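Local coordinates for protein phytase (Citrobacter braakii, PDB 3ZHC) that is a phytase, a member of the histidine phosphatase superfamily (branch 2), whose alpha/beta fold is cross-linked by several disulfides, at residues B[98-109]-B[126-136]; B[334-342]-B[394-402]. The protein carries 2 engineered substitutions. One frame throughout, in Å; residues are numbered along the deposited sequence. Where two conformers were deposited one is given.

Interaction 1 (B[98-109]-B[126-136]); sequences TCPSPGQVAVIA and LAPKCQIQVHY. With FMT (formic acid), chain T.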
loop_
_atom_site.group_PDB
_atom_site.type_symbol
_atom_site.label_atom_id
_atom_site.label_comp_id
_atom_site.label_asym_id
_atom_site.label_seq_id
_atom_site.Cartn_x
_atom_site.Cartn_y
_atom_site.Cartn_z
ATOM N N THR B 98 -18.060 -36.615 13.785
ATOM C CA THR B 98 -17.384 -36.112 15.006
ATOM C C THR B 98 -15.871 -35.956 14.785
ATOM O O THR B 98 -15.299 -34.863 15.039
ATOM C CB THR B 98 -17.658 -37.018 16.232
ATOM O OG1 THR B 98 -19.077 -37.156 16.415
ATOM C CG2 THR B 98 -17.030 -36.430 17.502
ATOM N N CYS B 99 -15.233 -37.033 14.314
ATOM C CA CYS B 99 -13.791 -37.045 14.077
ATOM C C CYS B 99 -13.454 -37.429 12.644
ATOM O O CYS B 99 -14.112 -38.311 12.077
ATOM C CB CYS B 99 -13.098 -38.000 15.047
ATOM S SG CYS B 99 -12.986 -37.358 16.741
ATOM N N PRO B 100 -12.416 -36.762 12.040
ATOM C CA PRO B 100 -12.002 -37.139 10.697
ATOM C C PRO B 100 -11.502 -38.579 10.631
ATOM O O PRO B 100 -10.944 -39.090 11.611
ATOM C CB PRO B 100 -10.853 -36.155 10.394
ATOM C CG PRO B 100 -11.071 -35.030 11.287
ATOM C CD PRO B 100 -11.630 -35.606 12.529
ATOM N N SER B 101 -11.699 -39.217 9.477
ATOM C CA SER B 101 -11.311 -40.614 9.287
ATOM C C SER B 101 -9.784 -40.767 9.313
ATOM O O SER B 101 -9.055 -39.782 9.089
ATOM C CB SER B 101 -11.890 -41.156 7.982
ATOM O OG SER B 101 -13.316 -41.144 8.025
ATOM N N PRO B 102 -9.283 -41.997 9.594
ATOM C CA PRO B 102 -7.819 -42.176 9.641
ATOM C C PRO B 102 -7.148 -41.798 8.311
ATOM O O PRO B 102 -7.707 -42.066 7.228
ATOM C CB PRO B 102 -7.657 -43.668 9.926
ATOM C CG PRO B 102 -8.986 -44.091 10.525
ATOM C CD PRO B 102 -10.001 -43.264 9.869
ATOM N N GLY B 103 -5.974 -41.173 8.399
ATOM C CA GLY B 103 -5.252 -40.716 7.217
ATOM C C GLY B 103 -5.841 -39.510 6.489
ATOM O O GLY B 103 -5.424 -39.224 5.359
ATOM N N GLN B 104 -6.795 -38.801 7.111
ATOM C CA GLN B 104 -7.400 -37.582 6.508
ATOM C C GLN B 104 -6.717 -36.290 6.956
ATOM O O GLN B 104 -6.605 -35.344 6.167
ATOM C CB GLN B 104 -8.894 -37.484 6.830
ATOM C CG GLN B 104 -9.777 -38.483 6.092
ATOM C CD GLN B 104 -10.024 -38.081 4.635
ATOM O OE1 GLN B 104 -11.058 -37.478 4.319
ATOM N NE2 GLN B 104 -9.061 -38.400 3.739
ATOM N N VAL B 105 -6.281 -36.252 8.218
ATOM C CA VAL B 105 -5.652 -35.075 8.792
ATOM C C VAL B 105 -4.303 -35.450 9.376
ATOM O O VAL B 105 -4.186 -36.442 10.079
ATOM C CB VAL B 105 -6.547 -34.412 9.882
ATOM C CG1 VAL B 105 -5.857 -33.180 10.488
ATOM C CG2 VAL B 105 -7.896 -34.015 9.303
ATOM N N ALA B 106 -3.291 -34.643 9.052
ATOM C CA ALA B 106 -1.946 -34.778 9.595
ATOM C C ALA B 106 -1.429 -33.378 9.965
ATOM O O ALA B 106 -1.738 -32.402 9.284
ATOM C CB ALA B 106 -1.036 -35.443 8.609
ATOM N N VAL B 107 -0.659 -33.291 11.047
ATOM C CA VAL B 107 -0.074 -32.016 11.500
ATOM C C VAL B 107 1.433 -32.159 11.718
ATOM O O VAL B 107 1.883 -33.127 12.320
ATOM C CB VAL B 107 -0.755 -31.502 12.783
ATOM C CG1 VAL B 107 -0.029 -30.240 13.338
ATOM C CG2 VAL B 107 -2.211 -31.206 12.511
ATOM N N ILE B 108 2.188 -31.183 11.205
ATOM C CA ILE B 108 3.632 -31.076 11.401
ATOM C C ILE B 108 3.919 -29.753 12.093
ATOM O O ILE B 108 3.353 -28.729 11.721
ATOM C CB ILE B 108 4.393 -31.075 10.077
ATOM C CG1 ILE B 108 4.202 -32.408 9.334
ATOM C CG2 ILE B 108 5.889 -30.797 10.315
ATOM C CD1 ILE B 108 4.727 -32.386 7.929
ATOM N N ALA B 109 4.799 -29.780 13.092
ATOM C CA ALA B 109 5.214 -28.584 13.804
ATOM C C ALA B 109 6.726 -28.530 13.929
ATOM O O ALA B 109 7.406 -29.591 14.020
ATOM C CB ALA B 109 4.561 -28.532 15.196
ATOM N N LEU B 126 -10.248 -27.667 15.171
ATOM C CA LEU B 126 -10.605 -28.477 14.003
ATOM C C LEU B 126 -11.269 -29.800 14.354
ATOM O O LEU B 126 -12.303 -30.143 13.788
ATOM C CB LEU B 126 -9.347 -28.784 13.147
ATOM C CG LEU B 126 -9.568 -29.461 11.764
ATOM C CD1 LEU B 126 -9.816 -28.422 10.668
ATOM C CD2 LEU B 126 -8.388 -30.383 11.395
ATOM N N ALA B 127 -10.652 -30.531 15.278
ATOM C CA ALA B 127 -11.079 -31.874 15.649
ATOM C C ALA B 127 -10.876 -32.128 17.161
ATOM O O ALA B 127 -10.059 -32.967 17.551
ATOM C CB ALA B 127 -10.318 -32.875 14.826
ATOM N N PRO B 128 -11.628 -31.391 18.017
ATOM C CA PRO B 128 -11.480 -31.575 19.478
ATOM C C PRO B 128 -11.853 -32.983 19.904
ATOM O O PRO B 128 -12.810 -33.553 19.371
ATOM C CB PRO B 128 -12.460 -30.555 20.081
ATOM C CG PRO B 128 -13.362 -30.162 18.991
ATOM C CD PRO B 128 -12.671 -30.400 17.687
ATOM N N LYS B 129 -11.088 -33.524 20.848
ATOM C CA LYS B 129 -11.311 -34.858 21.410
ATOM C C LYS B 129 -11.123 -36.011 20.383
ATOM O O LYS B 129 -11.700 -37.083 20.562
ATOM C CB LYS B 129 -12.710 -34.937 22.107
ATOM C CG LYS B 129 -12.981 -33.798 23.098
ATOM C CD LYS B 129 -14.443 -33.768 23.507
ATOM C CE LYS B 129 -14.707 -32.672 24.523
ATOM N NZ LYS B 129 -14.396 -31.312 23.992
ATOM N N CYS B 130 -10.312 -35.771 19.332
ATOM C CA CYS B 130 -9.980 -36.788 18.308
ATOM C C CYS B 130 -8.569 -37.391 18.486
ATOM O O CYS B 130 -8.236 -38.357 17.812
ATOM C CB CYS B 130 -10.142 -36.207 16.901
ATOM S SG CYS B 130 -11.844 -35.635 16.541
ATOM N N GLN B 131 -7.763 -36.802 19.395
ATOM C CA GLN B 131 -6.397 -37.280 19.717
ATOM C C GLN B 131 -5.467 -37.354 18.484
ATOM O O GLN B 131 -4.575 -38.221 18.406
ATOM C CB GLN B 131 -6.446 -38.650 20.452
ATOM C CG GLN B 131 -7.258 -38.655 21.741
ATOM C CD GLN B 131 -7.042 -39.923 22.566
ATOM O OE1 GLN B 131 -6.064 -40.649 22.371
ATOM N NE2 GLN B 131 -7.956 -40.186 23.498
ATOM N N ILE B 132 -5.668 -36.441 17.516
ATOM C CA ILE B 132 -4.813 -36.405 16.314
ATOM C C ILE B 132 -3.399 -35.935 16.735
ATOM O O ILE B 132 -3.256 -34.958 17.449
ATOM C CB ILE B 132 -5.383 -35.507 15.200
ATOM C CG1 ILE B 132 -6.712 -36.082 14.684
ATOM C CG2 ILE B 132 -4.386 -35.366 14.057
ATOM C CD1 ILE B 132 -7.387 -35.232 13.637
ATOM N N GLN B 133 -2.386 -36.651 16.273
ATOM C CA GLN B 133 -0.995 -36.371 16.614
ATOM C C GLN B 133 -0.429 -35.081 15.976
ATOM O O GLN B 133 -0.774 -34.736 14.842
ATOM C CB GLN B 133 -0.120 -37.564 16.195
ATOM C CG GLN B 133 1.416 -37.386 16.427
ATOM C CD GLN B 133 2.219 -38.659 16.210
ATOM O OE1 GLN B 133 3.443 -38.641 16.279
ATOM N NE2 GLN B 133 1.536 -39.762 15.946
ATOM N N VAL B 134 0.440 -34.401 16.740
ATOM C CA VAL B 134 1.220 -33.278 16.275
ATOM C C VAL B 134 2.618 -33.841 16.085
ATOM O O VAL B 134 3.287 -34.169 17.064
ATOM C CB VAL B 134 1.237 -32.094 17.288
ATOM C CG1 VAL B 134 2.128 -30.955 16.781
ATOM C CG2 VAL B 134 -0.179 -31.584 17.563
ATOM N N HIS B 135 3.057 -33.974 14.823
ATOM C CA HIS B 135 4.404 -34.484 14.528
ATOM C C HIS B 135 5.452 -33.377 14.657
ATOM O O HIS B 135 5.190 -32.206 14.327
ATOM C CB HIS B 135 4.484 -35.096 13.123
ATOM C CG HIS B 135 3.632 -36.307 12.939
ATOM N ND1 HIS B 135 4.072 -37.576 13.232
ATOM C CD2 HIS B 135 2.369 -36.441 12.489
ATOM C CE1 HIS B 135 3.111 -38.440 12.970
ATOM N NE2 HIS B 135 2.065 -37.775 12.518
ATOM N N TYR B 136 6.629 -33.766 15.135
ATOM C CA TYR B 136 7.786 -32.872 15.288
ATOM C C TYR B 136 9.021 -33.710 15.574
ATOM O O TYR B 136 8.896 -34.835 16.056
ATOM C CB TYR B 136 7.570 -31.838 16.426
ATOM C CG TYR B 136 7.219 -32.465 17.780
ATOM C CD1 TYR B 136 5.900 -32.773 18.097
ATOM C CD2 TYR B 136 8.211 -32.754 18.733
ATOM C CE1 TYR B 136 5.554 -33.354 19.334
ATOM C CE2 TYR B 136 7.879 -33.336 19.976
ATOM C CZ TYR B 136 6.541 -33.632 20.259
ATOM O OH TYR B 136 6.195 -34.188 21.440
HETATM C C FMT T . -1.315 -39.024 11.248
HETATM O O1 FMT T . -2.174 -38.220 11.652
HETATM O O2 FMT T . -0.234 -39.214 11.815
HETATM O O HOH W 1 -0.707 -35.736 12.372
#
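The imidazole ring of H135 meets the backbone of V107 at its edge, where V107 O lies in plane; one ring face carries CD of Q133, offset toward the rim. This is the parallel pairing at the end of a beta-alpha-beta unit, strand 105-109, helix 113-126 and strand 134-135. V107 O takes H135 N at 2.9 Å, the donor tilted 35° from the carbonyl plane, and H135 O in turn receives A109 N at 2.8 Å. The ring is held too: NE2, next to the CD2 that faces V107 O, gives a nearly straight bond, 169° at the hydrogen, to O2 of a formic acid. A water accepts from V107 N and donates to Q133 O and to the formic acid, joining V107 to the residue that leads into strand 134-135.

On the side of V107 and V134, CG1 of V134 packs against CB of A109 and CG1 of V107, while L123 of the helix touches both valines. Further back, V105 CG1 and L126 CD2 meet tip to tip, and CD1 of I132 crosses V105 at its CB, 3.9 Å away. The loops beyond are locked covalently: C99 SG bonds to C130 SG at 2.1 Å, with a disulfide torsion of -95°.

Interaction 2 (B[334-342]-B[394-402]); sequences ALDLNWSLP and GKVDLKLIA. Unlike the reference sequence in segment 334-342: N338 (reference Lys).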
loop_
_atom_site.group_PDB
_atom_site.type_symbol
_atom_site.label_atom_id
_atom_site.label_comp_id
_atom_site.label_asym_id
_atom_site.label_seq_id
_atom_site.Cartn_x
_atom_site.Cartn_y
_atom_site.Cartn_z
ATOM N N ALA B 334 9.540 -16.506 -2.641
ATOM C CA ALA B 334 9.881 -17.574 -3.602
ATOM C C ALA B 334 8.802 -17.725 -4.684
ATOM O O ALA B 334 9.120 -17.820 -5.861
ATOM C CB ALA B 334 10.098 -18.892 -2.885
ATOM N N LEU B 335 7.536 -17.743 -4.259
ATOM C CA LEU B 335 6.374 -17.856 -5.174
ATOM C C LEU B 335 5.937 -16.508 -5.794
ATOM O O LEU B 335 5.052 -16.479 -6.629
ATOM C CB LEU B 335 5.182 -18.504 -4.442
ATOM C CG LEU B 335 5.324 -19.960 -4.013
ATOM C CD1 LEU B 335 4.166 -20.350 -3.145
ATOM C CD2 LEU B 335 5.399 -20.887 -5.218
ATOM N N ASP B 336 6.574 -15.419 -5.375
ATOM C CA ASP B 336 6.272 -14.061 -5.825
ATOM C C ASP B 336 4.797 -13.648 -5.486
ATOM O O ASP B 336 4.081 -13.033 -6.313
ATOM C CB ASP B 336 6.621 -13.876 -7.336
ATOM C CG ASP B 336 6.932 -12.390 -7.709
ATOM O OD1 ASP B 336 6.919 -11.505 -6.820
ATOM O OD2 ASP B 336 7.195 -12.110 -8.899
ATOM N N LEU B 337 4.379 -13.993 -4.264
ATOM C CA LEU B 337 3.067 -13.657 -3.735
ATOM C C LEU B 337 3.172 -12.354 -3.005
ATOM O O LEU B 337 3.985 -12.227 -2.068
ATOM C CB LEU B 337 2.563 -14.745 -2.764
ATOM C CG LEU B 337 1.831 -15.985 -3.305
ATOM C CD1 LEU B 337 2.095 -16.265 -4.777
ATOM C CD2 LEU B 337 2.168 -17.199 -2.439
ATOM N N ASN B 338 2.359 -11.376 -3.427
ATOM C CA ASN B 338 2.301 -10.066 -2.807
ATOM C C ASN B 338 0.905 -9.856 -2.263
ATOM O O ASN B 338 -0.081 -10.223 -2.921
ATOM C CB ASN B 338 2.652 -8.982 -3.812
ATOM C CG ASN B 338 4.042 -9.160 -4.393
ATOM O OD1 ASN B 338 5.063 -8.948 -3.700
ATOM N ND2 ASN B 338 4.106 -9.553 -5.686
ATOM N N TRP B 339 0.815 -9.284 -1.062
ATOM C CA TRP B 339 -0.476 -9.020 -0.440
ATOM C C TRP B 339 -0.453 -7.966 0.666
ATOM O O TRP B 339 0.617 -7.558 1.168
ATOM C CB TRP B 339 -1.069 -10.342 0.136
ATOM C CG TRP B 339 -0.347 -10.913 1.356
ATOM C CD1 TRP B 339 -0.377 -10.421 2.640
ATOM C CD2 TRP B 339 0.482 -12.077 1.402
ATOM N NE1 TRP B 339 0.380 -11.198 3.462
ATOM C CE2 TRP B 339 0.921 -12.222 2.738
ATOM C CE3 TRP B 339 0.900 -13.014 0.443
ATOM C CZ2 TRP B 339 1.754 -13.258 3.142
ATOM C CZ3 TRP B 339 1.736 -14.053 0.847
ATOM C CH2 TRP B 339 2.152 -14.165 2.187
ATOM N N SER B 340 -1.655 -7.543 1.022
ATOM C CA SER B 340 -1.930 -6.705 2.191
ATOM C C SER B 340 -3.198 -7.303 2.791
ATOM O O SER B 340 -4.092 -7.725 2.037
ATOM C CB SER B 340 -2.146 -5.253 1.803
ATOM O OG SER B 340 -2.303 -4.422 2.945
ATOM N N LEU B 341 -3.273 -7.349 4.129
ATOM C CA LEU B 341 -4.385 -7.985 4.849
ATOM C C LEU B 341 -5.300 -6.954 5.479
ATOM O O LEU B 341 -4.902 -6.301 6.424
ATOM C CB LEU B 341 -3.829 -8.917 5.932
ATOM C CG LEU B 341 -2.814 -9.965 5.480
ATOM C CD1 LEU B 341 -2.318 -10.765 6.667
ATOM C CD2 LEU B 341 -3.399 -10.898 4.383
ATOM N N PRO B 342 -6.560 -6.792 4.947
ATOM C CA PRO B 342 -7.497 -5.806 5.552
ATOM C C PRO B 342 -7.652 -5.954 7.059
ATOM O O PRO B 342 -7.859 -7.066 7.556
ATOM C CB PRO B 342 -8.818 -6.092 4.839
ATOM C CG PRO B 342 -8.390 -6.542 3.458
ATOM C CD PRO B 342 -7.127 -7.378 3.699
ATOM N N GLY B 394 -10.762 -13.596 8.093
ATOM C CA GLY B 394 -10.313 -12.852 6.932
ATOM C C GLY B 394 -9.715 -13.825 5.910
ATOM O O GLY B 394 -9.091 -14.820 6.282
ATOM N N LYS B 395 -9.930 -13.541 4.632
ATOM C CA LYS B 395 -9.402 -14.364 3.546
ATOM C C LYS B 395 -9.083 -13.459 2.358
ATOM O O LYS B 395 -9.965 -12.713 1.880
ATOM C CB LYS B 395 -10.393 -15.465 3.167
ATOM C CG LYS B 395 -9.836 -16.520 2.213
ATOM C CD LYS B 395 -10.752 -17.773 2.134
ATOM C CE LYS B 395 -10.104 -18.908 1.272
ATOM N NZ LYS B 395 -10.844 -20.246 1.325
ATOM N N VAL B 396 -7.821 -13.514 1.906
ATOM C CA VAL B 396 -7.335 -12.762 0.765
ATOM C C VAL B 396 -6.944 -13.755 -0.324
ATOM O O VAL B 396 -6.146 -14.664 -0.081
ATOM C CB VAL B 396 -6.118 -11.871 1.132
ATOM C CG1 VAL B 396 -5.482 -11.272 -0.122
ATOM C CG2 VAL B 396 -6.533 -10.764 2.099
ATOM N N ASP B 397 -7.516 -13.572 -1.520
ATOM C CA ASP B 397 -7.242 -14.425 -2.669
ATOM C C ASP B 397 -5.870 -14.050 -3.226
ATOM O O ASP B 397 -5.668 -12.914 -3.654
ATOM C CB ASP B 397 -8.342 -14.258 -3.740
ATOM C CG ASP B 397 -8.348 -15.389 -4.787
ATOM O OD1 ASP B 397 -7.339 -16.195 -4.895
ATOM O OD2 ASP B 397 -9.382 -15.476 -5.517
ATOM N N LEU B 398 -4.934 -15.004 -3.205
ATOM C CA LEU B 398 -3.577 -14.786 -3.716
ATOM C C LEU B 398 -3.498 -15.232 -5.185
ATOM O O LEU B 398 -4.198 -16.189 -5.601
ATOM C CB LEU B 398 -2.538 -15.507 -2.859
ATOM C CG LEU B 398 -2.569 -15.155 -1.360
ATOM C CD1 LEU B 398 -1.503 -15.905 -0.656
ATOM C CD2 LEU B 398 -2.409 -13.643 -1.104
ATOM N N LYS B 399 -2.639 -14.536 -5.950
ATOM C CA LYS B 399 -2.474 -14.773 -7.382
ATOM C C LYS B 399 -1.051 -15.268 -7.710
ATOM O O LYS B 399 -0.059 -14.543 -7.484
ATOM C CB LYS B 399 -2.773 -13.490 -8.166
ATOM C CG LYS B 399 -4.114 -12.786 -7.804
ATOM C CD LYS B 399 -5.334 -13.680 -7.984
ATOM C CE LYS B 399 -6.625 -12.941 -7.574
ATOM N NZ LYS B 399 -7.854 -13.793 -7.713
ATOM N N LEU B 400 -0.959 -16.501 -8.237
ATOM C CA LEU B 400 0.296 -17.084 -8.702
ATOM C C LEU B 400 0.338 -16.759 -10.191
ATOM O O LEU B 400 -0.059 -17.575 -11.026
ATOM C CB LEU B 400 0.370 -18.602 -8.451
ATOM C CG LEU B 400 0.900 -19.089 -7.123
ATOM C CD1 LEU B 400 0.698 -20.588 -6.999
ATOM C CD2 LEU B 400 2.373 -18.731 -6.992
ATOM N N ILE B 401 0.827 -15.557 -10.504
ATOM C CA ILE B 401 0.856 -15.017 -11.886
ATOM C C ILE B 401 1.783 -15.807 -12.853
ATOM O O ILE B 401 1.453 -15.972 -14.037
ATOM C CB ILE B 401 1.266 -13.519 -11.888
ATOM C CG1 ILE B 401 0.245 -12.666 -11.120
ATOM C CG2 ILE B 401 1.392 -12.983 -13.310
ATOM C CD1 ILE B 401 0.708 -11.258 -10.901
ATOM N N ALA B 402 2.921 -16.285 -12.337
ATOM C CA ALA B 402 3.924 -17.034 -13.140
ATOM C C ALA B 402 3.430 -18.362 -13.766
ATOM O O ALA B 402 4.082 -18.877 -14.688
ATOM C CB ALA B 402 5.178 -17.302 -12.297
HETATM O O HOH W 2 3.951 -15.901 -9.674
HETATM O O HOH W 3 2.698 -13.807 -8.521
HETATM O O HOH W 4 0.199 -12.203 -5.567
#
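With chi1 of 70°, W339 sets its CG between its own backbone N and carbonyl carbon, which swings the six-membered ring over to L398; the backbone itself already places CB of W339 against the same leucine. L398 answers with CG beside its backbone N (chi1 -55°) and an extended chi2, so that both methyls reach the indole: CD2 lies 3.7 Å from CE3 of W339 and CD1 touches CE3 and CZ3. The approach is oblique to the ring. The indole's polar end is satisfied elsewhere, NE1 bonding to the carbonyl of N347, and F373 of strand 366-375 meets the ring system as well.

Toward the helix end, L400 lays its CD2 methyl against both L335 and L337. It lies 3.8 Å from CB of L335 and only 3.3 Å from CD1 of L337, a tight carbon pair. F417 and L420 of helix 414-424 touch L400 too. In the other direction one methyl of V396, CG2, serves two partners, CD2 of L341 at 3.9 Å and CD of P342 at 3.8 Å.

The backbones stay too far apart to pair directly, and water spans the gap. One molecule donates to L335 O and accepts from A402 N at 2.9 Å; a second donates to D336 O at 2.7 Å and accepts from I401 N. The second subunit comes up here, its Q61 accepting a hydrogen bond from K399 N and packing on L398. The arrangement is that of a connection leaving helix 325-335 and running antiparallel past strand 394-398 of the large mixed sheet, in the alpha/beta core of a histidine phosphatase fold.

How the interactions relate
From the N terminus the chain first makes interaction 1, which closes a short loop: the chain runs from strand 105-109 through helix 113-126 and comes back beside the first strand at 134-135. Much later, after strand 318-323 and helix 325-335, segment 334-342 opens interaction 2, whose partner 394-402 arrives only after strands 353-361 and 366-375 have been laid down. The two loops are in series, neither nested nor crossed, and lie about 28 Å apart, centre to centre. Both reach the same mixed sheet: 105-109 pairs with 318-323, which pairs with 28-38, then 353-361, 366-375 and finally 394-398. Interaction 1 thus ties a crossover together, and interaction 2 joins a helix exit to a strand some fifty residues further along.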